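Local coordinates for protein pantothenate synthetase (Francisella tularensis subsp. tularensis, PDB 3N8H) that probably catalyses the ATP-dependent condensation of pantoate with beta-alanine to give pantothenate, by way of a pantoyl-adenylate intermediate, at residues 51-62 and 90-101; 206-214 and 254-264. All coordinates share one frame; numbering follows the deposited sequence.

Contact 1: residues 51-62 and 90-101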
loop_
_atom_site.group_PDB
_atom_site.type_symbol
_atom_site.label_atom_id
_atom_site.label_comp_id
_atom_site.label_asym_id
_atom_site.label_seq_id
_atom_site.Cartn_x
_atom_site.Cartn_y
_atom_site.Cartn_z
ATOM N N ASP A 51 -21.131 17.286 6.064
ATOM C CA ASP A 51 -21.004 18.718 6.343
ATOM C C ASP A 51 -19.953 19.323 5.421
ATOM O O ASP A 51 -20.032 20.499 5.042
ATOM C CB ASP A 51 -20.584 18.953 7.794
ATOM C CG ASP A 51 -21.537 18.327 8.790
ATOM O OD1 ASP A 51 -22.681 18.805 8.889
ATOM O OD2 ASP A 51 -21.142 17.359 9.481
ATOM N N VAL A 52 -18.968 18.506 5.066
ATOM C CA VAL A 52 -17.885 18.938 4.197
ATOM C C VAL A 52 -17.731 17.940 3.060
ATOM O O VAL A 52 -17.620 16.731 3.284
ATOM C CB VAL A 52 -16.564 19.041 4.958
ATOM C CG1 VAL A 52 -15.465 19.607 4.068
ATOM C CG2 VAL A 52 -16.744 19.882 6.213
ATOM N N VAL A 53 -17.748 18.448 1.834
ATOM C CA VAL A 53 -17.527 17.597 0.670
ATOM C C VAL A 53 -16.257 18.045 -0.013
ATOM O O VAL A 53 -16.028 19.251 -0.238
ATOM C CB VAL A 53 -18.730 17.614 -0.330
ATOM C CG1 VAL A 53 -18.425 16.764 -1.596
ATOM C CG2 VAL A 53 -19.976 17.099 0.349
ATOM N N ILE A 54 -15.430 17.050 -0.296
ATOM C CA ILE A 54 -14.184 17.203 -1.013
ATOM C C ILE A 54 -14.283 16.437 -2.314
ATOM O O ILE A 54 -14.699 15.268 -2.339
ATOM C CB ILE A 54 -13.013 16.571 -0.223
ATOM C CG1 ILE A 54 -12.836 17.253 1.133
ATOM C CG2 ILE A 54 -11.724 16.581 -1.046
ATOM C CD1 ILE A 54 -11.818 16.537 2.034
ATOM N N VAL A 55 -13.887 17.080 -3.399
ATOM C CA VAL A 55 -13.820 16.409 -4.695
ATOM C C VAL A 55 -12.378 16.503 -5.178
ATOM O O VAL A 55 -11.788 17.584 -5.140
ATOM C CB VAL A 55 -14.776 17.077 -5.712
ATOM C CG1 VAL A 55 -14.511 16.579 -7.141
ATOM C CG2 VAL A 55 -16.246 16.848 -5.307
ATOM N N SER A 56 -11.789 15.381 -5.581
ATOM C CA SER A 56 -10.460 15.445 -6.184
ATOM C C SER A 56 -10.600 15.355 -7.710
ATOM O O SER A 56 -11.556 14.775 -8.228
ATOM C CB SER A 56 -9.489 14.377 -5.633
ATOM O OG SER A 56 -9.919 13.022 -5.856
ATOM N N ILE A 57 -9.670 15.985 -8.404
ATOM C CA ILE A 57 -9.508 15.827 -9.834
ATOM C C ILE A 57 -8.030 15.601 -10.059
ATOM O O ILE A 57 -7.183 16.465 -9.763
ATOM C CB ILE A 57 -9.966 17.065 -10.613
ATOM C CG1 ILE A 57 -11.490 17.213 -10.527
ATOM C CG2 ILE A 57 -9.497 17.005 -12.084
ATOM C CD1 ILE A 57 -12.001 18.495 -11.191
ATOM N N PHE A 58 -7.726 14.403 -10.546
ATOM C CA PHE A 58 -6.355 13.991 -10.762
ATOM C C PHE A 58 -6.378 12.864 -11.777
ATOM O O PHE A 58 -6.881 11.766 -11.488
ATOM C CB PHE A 58 -5.669 13.540 -9.456
ATOM C CG PHE A 58 -4.218 13.088 -9.648
ATOM C CD1 PHE A 58 -3.839 11.762 -9.390
ATOM C CD2 PHE A 58 -3.247 13.986 -10.103
ATOM C CE1 PHE A 58 -2.511 11.337 -9.577
ATOM C CE2 PHE A 58 -1.923 13.576 -10.296
ATOM C CZ PHE A 58 -1.549 12.249 -10.024
ATOM N N VAL A 59 -5.870 13.164 -12.976
ATOM C CA VAL A 59 -5.707 12.161 -14.000
ATOM C C VAL A 59 -4.449 11.355 -13.690
ATOM O O VAL A 59 -3.319 11.750 -14.013
ATOM C CB VAL A 59 -5.596 12.767 -15.419
ATOM C CG1 VAL A 59 -5.653 11.647 -16.434
ATOM C CG2 VAL A 59 -6.740 13.785 -15.703
ATOM N N ASN A 60 -4.659 10.215 -13.059
ATOM C CA ASN A 60 -3.569 9.382 -12.577
ATOM C C ASN A 60 -2.862 8.592 -13.679
ATOM O O ASN A 60 -3.426 7.629 -14.202
ATOM C CB ASN A 60 -4.096 8.433 -11.491
ATOM C CG ASN A 60 -3.041 7.495 -10.991
ATOM O OD1 ASN A 60 -1.897 7.893 -10.801
ATOM N ND2 ASN A 60 -3.410 6.234 -10.783
ATOM N N PRO A 61 -1.608 8.968 -14.006
ATOM C CA PRO A 61 -0.900 8.319 -15.115
ATOM C C PRO A 61 -0.642 6.834 -14.876
ATOM O O PRO A 61 -0.545 6.075 -15.834
ATOM C CB PRO A 61 0.460 9.028 -15.162
ATOM C CG PRO A 61 0.375 10.171 -14.219
ATOM C CD PRO A 61 -0.784 9.981 -13.319
ATOM N N THR A 62 -0.525 6.410 -13.614
ATOM C CA THR A 62 -0.052 5.039 -13.349
ATOM C C THR A 62 -1.126 4.014 -13.659
ATOM O O THR A 62 -0.861 2.816 -13.727
ATOM C CB THR A 62 0.452 4.823 -11.908
ATOM O OG1 THR A 62 -0.641 4.958 -10.979
ATOM C CG2 THR A 62 1.579 5.804 -11.574
ATOM N N ASP A 90 -17.226 22.108 -1.176
ATOM C CA ASP A 90 -16.409 22.856 -0.232
ATOM C C ASP A 90 -14.947 22.922 -0.653
ATOM O O ASP A 90 -14.354 23.999 -0.631
ATOM C CB ASP A 90 -16.563 22.297 1.189
ATOM C CG ASP A 90 -18.018 22.252 1.632
ATOM O OD1 ASP A 90 -18.580 21.139 1.717
ATOM O OD2 ASP A 90 -18.611 23.334 1.856
ATOM N N VAL A 91 -14.369 21.791 -1.059
ATOM C CA VAL A 91 -12.948 21.777 -1.429
ATOM C C VAL A 91 -12.688 21.043 -2.728
ATOM O O VAL A 91 -13.114 19.900 -2.884
ATOM C CB VAL A 91 -12.053 21.097 -0.353
ATOM C CG1 VAL A 91 -10.586 21.210 -0.742
ATOM C CG2 VAL A 91 -12.289 21.706 1.015
ATOM N N LEU A 92 -11.991 21.697 -3.652
ATOM C CA LEU A 92 -11.448 21.020 -4.832
ATOM C C LEU A 92 -9.984 20.702 -4.551
ATOM O O LEU A 92 -9.174 21.606 -4.305
ATOM C CB LEU A 92 -11.492 21.926 -6.057
ATOM C CG LEU A 92 -11.393 21.299 -7.454
ATOM C CD1 LEU A 92 -10.492 22.081 -8.417
ATOM C CD2 LEU A 92 -11.052 19.815 -7.433
ATOM N N PHE A 93 -9.638 19.423 -4.604
ATOM C CA PHE A 93 -8.250 19.016 -4.478
ATOM C C PHE A 93 -7.754 18.569 -5.837
ATOM O O PHE A 93 -8.147 17.512 -6.343
ATOM C CB PHE A 93 -8.109 17.870 -3.487
ATOM C CG PHE A 93 -6.707 17.381 -3.336
ATOM C CD1 PHE A 93 -5.661 18.273 -3.205
ATOM C CD2 PHE A 93 -6.433 16.020 -3.320
ATOM C CE1 PHE A 93 -4.357 17.815 -3.053
ATOM C CE2 PHE A 93 -5.141 15.563 -3.164
ATOM C CZ PHE A 93 -4.102 16.455 -3.037
ATOM N N ASN A 94 -6.869 19.372 -6.409
ATOM C CA ASN A 94 -6.427 19.210 -7.778
ATOM C C ASN A 94 -4.899 19.204 -7.802
ATOM O O ASN A 94 -4.275 20.224 -8.143
ATOM C CB ASN A 94 -6.973 20.387 -8.588
ATOM C CG ASN A 94 -6.531 20.368 -10.020
ATOM O OD1 ASN A 94 -6.239 21.419 -10.601
ATOM N ND2 ASN A 94 -6.473 19.174 -10.604
ATOM N N PRO A 95 -4.288 18.071 -7.401
ATOM C CA PRO A 95 -2.836 18.026 -7.234
ATOM C C PRO A 95 -2.137 17.701 -8.538
ATOM O O PRO A 95 -2.774 17.281 -9.499
ATOM C CB PRO A 95 -2.624 16.888 -6.224
ATOM C CG PRO A 95 -3.777 15.970 -6.469
ATOM C CD PRO A 95 -4.924 16.788 -7.043
ATOM N N SER A 96 -0.827 17.912 -8.548
ATOM C CA SER A 96 0.019 17.608 -9.690
ATOM C C SER A 96 0.622 16.215 -9.501
ATOM O O SER A 96 0.599 15.651 -8.401
ATOM C CB SER A 96 1.154 18.635 -9.784
ATOM O OG SER A 96 2.146 18.390 -8.787
ATOM N N GLU A 97 1.165 15.665 -10.576
ATOM C CA GLU A 97 1.847 14.380 -10.519
ATOM C C GLU A 97 2.900 14.375 -9.425
ATOM O O GLU A 97 3.035 13.402 -8.688
ATOM C CB GLU A 97 2.547 14.110 -11.843
ATOM C CG GLU A 97 1.943 13.017 -12.671
ATOM C CD GLU A 97 2.902 12.557 -13.748
ATOM O OE1 GLU A 97 2.769 13.015 -14.900
ATOM O OE2 GLU A 97 3.791 11.743 -13.433
ATOM N N LYS A 98 3.663 15.462 -9.342
ATOM C CA LYS A 98 4.753 15.555 -8.384
ATOM C C LYS A 98 4.228 15.540 -6.954
ATOM O O LYS A 98 4.840 14.949 -6.071
ATOM C CB LYS A 98 5.566 16.828 -8.616
ATOM C CG LYS A 98 6.425 16.829 -9.866
ATOM C CD LYS A 98 6.948 18.245 -10.172
ATOM C CE LYS A 98 7.749 18.821 -9.004
ATOM N NZ LYS A 98 6.926 19.114 -7.790
ATOM N N ASP A 99 3.103 16.208 -6.720
ATOM C CA ASP A 99 2.485 16.178 -5.388
ATOM C C ASP A 99 2.226 14.718 -4.969
ATOM O O ASP A 99 2.513 14.310 -3.842
ATOM C CB ASP A 99 1.157 16.932 -5.395
ATOM C CG ASP A 99 1.333 18.439 -5.568
ATOM O OD1 ASP A 99 0.415 19.088 -6.126
ATOM O OD2 ASP A 99 2.391 18.961 -5.162
ATOM N N ILE A 100 1.675 13.936 -5.887
ATOM C CA ILE A 100 1.191 12.602 -5.543
ATOM C C ILE A 100 2.294 11.549 -5.559
ATOM O O ILE A 100 2.312 10.622 -4.723
ATOM C CB ILE A 100 -0.001 12.172 -6.448
ATOM C CG1 ILE A 100 -1.170 13.139 -6.266
ATOM C CG2 ILE A 100 -0.456 10.753 -6.106
ATOM C CD1 ILE A 100 -1.652 13.266 -4.816
ATOM N N TYR A 101 3.204 11.695 -6.516
ATOM C CA TYR A 101 4.341 10.797 -6.676
ATOM C C TYR A 101 5.622 11.602 -6.627
ATOM O O TYR A 101 6.243 11.833 -7.655
ATOM C CB TYR A 101 4.282 10.116 -8.028
ATOM C CG TYR A 101 3.049 9.286 -8.216
ATOM C CD1 TYR A 101 2.977 7.978 -7.718
ATOM C CD2 TYR A 101 1.950 9.810 -8.886
ATOM C CE1 TYR A 101 1.842 7.224 -7.900
ATOM C CE2 TYR A 101 0.820 9.069 -9.084
ATOM C CZ TYR A 101 0.760 7.782 -8.593
ATOM O OH TYR A 101 -0.393 7.062 -8.807
#
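Phe58, following Ile57, leans across onto the turn and short helix after strand 91-93. With CG anti to the backbone N (chi1 180°), its ring extends toward Ile100, whose CG1 sits over one face, 4.0 Å from the centroid of the Phe58 ring. Glu97 N and Tyr101 CE2 lie at the ring's edge, while Pro95 CD touches Phe58 CB at 4.1 Å. Tyr101, leaving the helix that Ser96 and Asp99 begin as a capping box, sends its hydroxyl back: OH donates to Asn60 OD1 at 2.6 Å, the amide and ring planes nearly parallel (11° apart) but the hydroxyl tilted from the Asn60 carbonyl plane. Val134 of helix 127-142 packs against Phe58, Asn60 and Tyr101.

At the other end, Asp90 OD1 accepts from Val53 N at 2.8 Å through its anti lone pair, prolonging the ladder in which Val55 N reaches Val91 O at 3.0 Å and Phe93 N reaches Val55 O at 2.9 Å. Asn94 continues it with a side chain, ND2 meeting Ile57 O at 2.9 Å from above the carbonyl plane. This is the parallel pairing of a beta-alpha-beta crossover in a Rossmann-like sheet, with Asn60, beyond the paired strands, beside Gln63, a predicted substrate-binding residue.

Contact 2: residues 206-214 and 254-264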
loop_
_atom_site.group_PDB
_atom_site.type_symbol
_atom_site.label_atom_id
_atom_site.label_comp_id
_atom_site.label_asym_id
_atom_site.label_seq_id
_atom_site.Cartn_x
_atom_site.Cartn_y
_atom_site.Cartn_z
ATOM N N TYR A 206 -26.871 0.123 -27.406
ATOM C CA TYR A 206 -27.774 0.069 -26.265
ATOM C C TYR A 206 -29.234 -0.223 -26.635
ATOM O O TYR A 206 -30.022 -0.660 -25.787
ATOM C CB TYR A 206 -27.602 1.290 -25.363
ATOM C CG TYR A 206 -26.448 1.044 -24.447
ATOM C CD1 TYR A 206 -26.647 0.596 -23.145
ATOM C CD2 TYR A 206 -25.145 1.156 -24.916
ATOM C CE1 TYR A 206 -25.565 0.316 -22.317
ATOM C CE2 TYR A 206 -24.070 0.871 -24.106
ATOM C CZ TYR A 206 -24.289 0.452 -22.809
ATOM O OH TYR A 206 -23.203 0.174 -22.031
ATOM N N GLU A 207 -29.569 -0.019 -27.905
ATOM C CA GLU A 207 -30.878 -0.384 -28.406
ATOM C C GLU A 207 -30.899 -1.902 -28.491
ATOM O O GLU A 207 -31.903 -2.547 -28.220
ATOM C CB GLU A 207 -31.085 0.239 -29.786
ATOM C CG GLU A 207 -32.505 0.178 -30.320
ATOM C CD GLU A 207 -32.669 0.974 -31.615
ATOM O OE1 GLU A 207 -33.189 0.402 -32.602
ATOM O OE2 GLU A 207 -32.275 2.167 -31.645
ATOM N N ILE A 208 -29.752 -2.462 -28.846
ATOM C CA ILE A 208 -29.576 -3.913 -28.922
ATOM C C ILE A 208 -29.582 -4.540 -27.534
ATOM O O ILE A 208 -30.257 -5.535 -27.289
ATOM C CB ILE A 208 -28.253 -4.245 -29.644
ATOM C CG1 ILE A 208 -28.347 -3.857 -31.129
ATOM C CG2 ILE A 208 -27.880 -5.712 -29.468
ATOM C CD1 ILE A 208 -27.046 -3.973 -31.872
ATOM N N LEU A 209 -28.819 -3.957 -26.628
ATOM C CA LEU A 209 -28.729 -4.497 -25.284
ATOM C C LEU A 209 -30.098 -4.538 -24.608
ATOM O O LEU A 209 -30.453 -5.523 -23.977
ATOM C CB LEU A 209 -27.719 -3.695 -24.450
ATOM C CG LEU A 209 -26.238 -3.885 -24.846
ATOM C CD1 LEU A 209 -25.320 -2.856 -24.142
ATOM C CD2 LEU A 209 -25.777 -5.339 -24.598
ATOM N N ARG A 210 -30.871 -3.467 -24.760
ATOM C CA ARG A 210 -32.192 -3.369 -24.123
ATOM C C ARG A 210 -33.197 -4.421 -24.578
ATOM O O ARG A 210 -34.091 -4.786 -23.825
ATOM C CB ARG A 210 -32.778 -1.975 -24.322
ATOM C CG ARG A 210 -32.336 -1.050 -23.240
ATOM C CD ARG A 210 -33.057 0.274 -23.281
ATOM N NE ARG A 210 -32.654 1.046 -22.113
ATOM C CZ ARG A 210 -32.827 2.353 -21.982
ATOM N NH1 ARG A 210 -33.412 3.048 -22.949
ATOM N NH2 ARG A 210 -32.417 2.952 -20.873
ATOM N N GLN A 211 -33.055 -4.888 -25.812
ATOM C CA GLN A 211 -33.891 -5.960 -26.340
ATOM C C GLN A 211 -33.352 -7.374 -26.090
ATOM O O GLN A 211 -33.950 -8.342 -26.541
ATOM C CB GLN A 211 -34.063 -5.785 -27.854
ATOM C CG GLN A 211 -34.551 -4.415 -28.275
ATOM C CD GLN A 211 -34.551 -4.249 -29.781
ATOM O OE1 GLN A 211 -33.921 -5.025 -30.500
ATOM N NE2 GLN A 211 -35.259 -3.235 -30.267
ATOM N N ASP A 212 -32.221 -7.511 -25.407
ATOM C CA ASP A 212 -31.578 -8.824 -25.326
ATOM C C ASP A 212 -31.866 -9.545 -24.028
ATOM O O ASP A 212 -32.098 -8.906 -23.004
ATOM C CB ASP A 212 -30.060 -8.721 -25.516
ATOM C CG ASP A 212 -29.507 -9.879 -26.319
ATOM O OD1 ASP A 212 -29.595 -9.817 -27.560
ATOM O OD2 ASP A 212 -29.013 -10.858 -25.716
ATOM N N ASP A 213 -31.851 -10.880 -24.078
ATOM C CA ASP A 213 -32.014 -11.688 -22.878
ATOM C C ASP A 213 -30.688 -12.289 -22.430
ATOM O O ASP A 213 -30.599 -12.881 -21.353
ATOM C CB ASP A 213 -33.093 -12.775 -23.050
ATOM C CG ASP A 213 -32.761 -13.785 -24.143
ATOM O OD1 ASP A 213 -31.591 -13.866 -24.571
ATOM O OD2 ASP A 213 -33.690 -14.505 -24.575
ATOM N N PHE A 214 -29.656 -12.116 -23.253
ATOM C CA PHE A 214 -28.305 -12.508 -22.868
ATOM C C PHE A 214 -28.177 -14.033 -22.767
ATOM O O PHE A 214 -27.277 -14.548 -22.117
ATOM C CB PHE A 214 -27.928 -11.853 -21.540
ATOM C CG PHE A 214 -28.048 -10.348 -21.563
ATOM C CD1 PHE A 214 -27.088 -9.575 -22.201
ATOM C CD2 PHE A 214 -29.145 -9.715 -20.999
ATOM C CE1 PHE A 214 -27.198 -8.197 -22.251
ATOM C CE2 PHE A 214 -29.263 -8.325 -21.047
ATOM C CZ PHE A 214 -28.288 -7.570 -21.681
ATOM N N ASP A 254 -19.365 -1.079 -19.140
ATOM C CA ASP A 254 -20.653 -1.074 -18.467
ATOM C C ASP A 254 -20.873 -2.382 -17.674
ATOM O O ASP A 254 -20.268 -3.418 -17.952
ATOM C CB ASP A 254 -21.775 -0.865 -19.508
ATOM C CG ASP A 254 -23.071 -0.388 -18.883
ATOM O OD1 ASP A 254 -23.123 -0.182 -17.626
ATOM O OD2 ASP A 254 -24.054 -0.248 -19.637
ATOM N N ASN A 255 -21.735 -2.327 -16.669
ATOM C CA ASN A 255 -22.244 -3.546 -16.081
ATOM C C ASN A 255 -23.648 -3.250 -15.557
ATOM O O ASN A 255 -23.956 -2.110 -15.195
ATOM C CB ASN A 255 -21.313 -4.042 -14.972
ATOM C CG ASN A 255 -21.499 -3.287 -13.719
ATOM O OD1 ASN A 255 -22.371 -3.622 -12.894
ATOM N ND2 ASN A 255 -20.747 -2.206 -13.581
ATOM N N PHE A 256 -24.509 -4.254 -15.572
ATOM C CA PHE A 256 -25.885 -4.119 -15.076
ATOM C C PHE A 256 -26.409 -5.509 -14.722
ATOM O O PHE A 256 -25.845 -6.515 -15.163
ATOM C CB PHE A 256 -26.786 -3.457 -16.147
ATOM C CG PHE A 256 -26.490 -3.915 -17.566
ATOM C CD1 PHE A 256 -26.901 -5.162 -18.006
ATOM C CD2 PHE A 256 -25.782 -3.100 -18.450
ATOM C CE1 PHE A 256 -26.634 -5.593 -19.314
ATOM C CE2 PHE A 256 -25.496 -3.528 -19.757
ATOM C CZ PHE A 256 -25.931 -4.789 -20.182
ATOM N N LEU A 257 -27.473 -5.568 -13.921
ATOM C CA LEU A 257 -28.152 -6.832 -13.623
ATOM C C LEU A 257 -28.689 -7.454 -14.908
ATOM O O LEU A 257 -29.219 -6.750 -15.752
ATOM C CB LEU A 257 -29.308 -6.593 -12.662
ATOM C CG LEU A 257 -28.940 -6.147 -11.248
ATOM C CD1 LEU A 257 -30.180 -5.711 -10.486
ATOM C CD2 LEU A 257 -28.242 -7.281 -10.519
ATOM N N LYS A 258 -28.539 -8.771 -15.057
ATOM C CA LYS A 258 -29.014 -9.476 -16.250
ATOM C C LYS A 258 -30.527 -9.364 -16.406
ATOM O O LYS A 258 -31.030 -9.196 -17.511
ATOM C CB LYS A 258 -28.563 -10.946 -16.219
ATOM C CG LYS A 258 -29.030 -11.803 -17.407
ATOM C CD LYS A 258 -30.405 -12.424 -17.155
ATOM C CE LYS A 258 -30.767 -13.484 -18.194
ATOM N NZ LYS A 258 -29.862 -14.671 -18.137
ATOM N N GLU A 259 -31.242 -9.448 -15.286
ATOM C CA GLU A 259 -32.703 -9.378 -15.274
ATOM C C GLU A 259 -33.240 -8.029 -15.765
ATOM O O GLU A 259 -34.322 -7.957 -16.366
ATOM C CB GLU A 259 -33.228 -9.665 -13.859
ATOM C CG GLU A 259 -34.607 -9.074 -13.542
ATOM C CD GLU A 259 -35.767 -9.849 -14.169
ATOM O OE1 GLU A 259 -35.546 -10.978 -14.664
ATOM O OE2 GLU A 259 -36.907 -9.328 -14.155
ATOM N N THR A 260 -32.495 -6.954 -15.504
ATOM C CA THR A 260 -32.964 -5.609 -15.846
ATOM C C THR A 260 -32.385 -5.056 -17.150
ATOM O O THR A 260 -33.060 -4.325 -17.876
ATOM C CB THR A 260 -32.679 -4.593 -14.716
ATOM O OG1 THR A 260 -31.266 -4.387 -14.587
ATOM C CG2 THR A 260 -33.244 -5.096 -13.397
ATOM N N GLY A 261 -31.135 -5.391 -17.449
ATOM C CA GLY A 261 -30.470 -4.773 -18.583
ATOM C C GLY A 261 -30.121 -3.331 -18.211
ATOM O O GLY A 261 -30.232 -2.949 -17.031
ATOM N N PRO A 262 -29.673 -2.527 -19.193
ATOM C CA PRO A 262 -29.274 -1.152 -18.867
ATOM C C PRO A 262 -30.487 -0.225 -18.869
ATOM O O PRO A 262 -30.632 0.629 -19.738
ATOM C CB PRO A 262 -28.283 -0.793 -19.993
ATOM C CG PRO A 262 -28.746 -1.602 -21.160
ATOM C CD PRO A 262 -29.358 -2.882 -20.594
ATOM N N SER A 263 -31.351 -0.386 -17.870
ATOM C CA SER A 263 -32.681 0.238 -17.905
ATOM C C SER A 263 -32.683 1.747 -17.613
ATOM O O SER A 263 -31.756 2.262 -16.977
ATOM C CB SER A 263 -33.618 -0.482 -16.936
ATOM O OG SER A 263 -32.994 -0.608 -15.669
ATOM N N CYS A 264 -33.727 2.424 -18.113
ATOM C CA CYS A 264 -34.052 3.836 -17.839
ATOM C C CYS A 264 -33.945 4.780 -19.049
ATOM O O CYS A 264 -34.889 4.921 -19.838
ATOM C CB CYS A 264 -33.297 4.396 -16.621
ATOM S SG CYS A 264 -34.091 3.965 -15.043
#
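Pro262 O is gripped side-on by the guanidinium of Arg210, with NE and NH2 both 3.1 Å from Pro262 O. The oxygen lies close to the guanidinium plane, but the two donors reach it differently: NH2 comes in the carbonyl plane, NE from above it. An arginine chain extended from CG to NE carries the group out from helix 196-210, and NH1 bonds to Pro182 O, so this one side chain joins the C-terminal tail to a second loop.

Four residues back along the chain, the hydroxyl of Tyr206 donates to Asp254 on strand 250-257, OH to OD2 2.6 Å, on the anti side and 22° out of the carboxylate plane. The same OD2 forms a salt bridge with Arg180. Between these polar grips, Pro262, the centre of an inverse gamma turn, packs its ring on the helix, with CG 3.6 Å from Tyr206 CD1 and 4.0 Å from Leu209 CB.

Beyond the helix, an Asx turn from Asp212 OD2 to Phe214 N bends the chain. Phe214 CZ then meets the edge of the Phe256 ring, 3.5 Å from Phe256 CE1, with the planes at 48°. Pro262 CD lies over the centre of one face of the Phe256 ring. Lys258 folds alongside Phe214, its CG 4.2 Å from Phe214 CD2.

The chemistry implies a tail fixed to the helix by both apolar packing and two hydrogen bonds from Arg210 to the single oxygen of Pro262, while Arg180 and Tyr206 together would probably stabilise negative charge on Asp254, whose side chain lies close to Lys152, a predicted ATP-binding residue.

From the N terminus, the chain lays down strands 5-7 and 26-31 before contact 1 closes a loop of 27 residues, with helices 67-72 and 77-86 carrying it from strand 52-57 to its neighbour 91-93 in the six-stranded parallel sheet. That sheet is completed by strands 146-150 and 172-176 before contact 2 opens. Contact 2 then encloses helix 217-225 and most of the three-stranded antiparallel sheet, bringing the C-terminal tail back to the end of helix 196-210. The two loops follow in series, neither nesting nor crossing. Contact 1 and contact 2 lie on opposite sides of the chain's centre. The nearest atoms of contact 1 and contact 2 are about 19 Å apart.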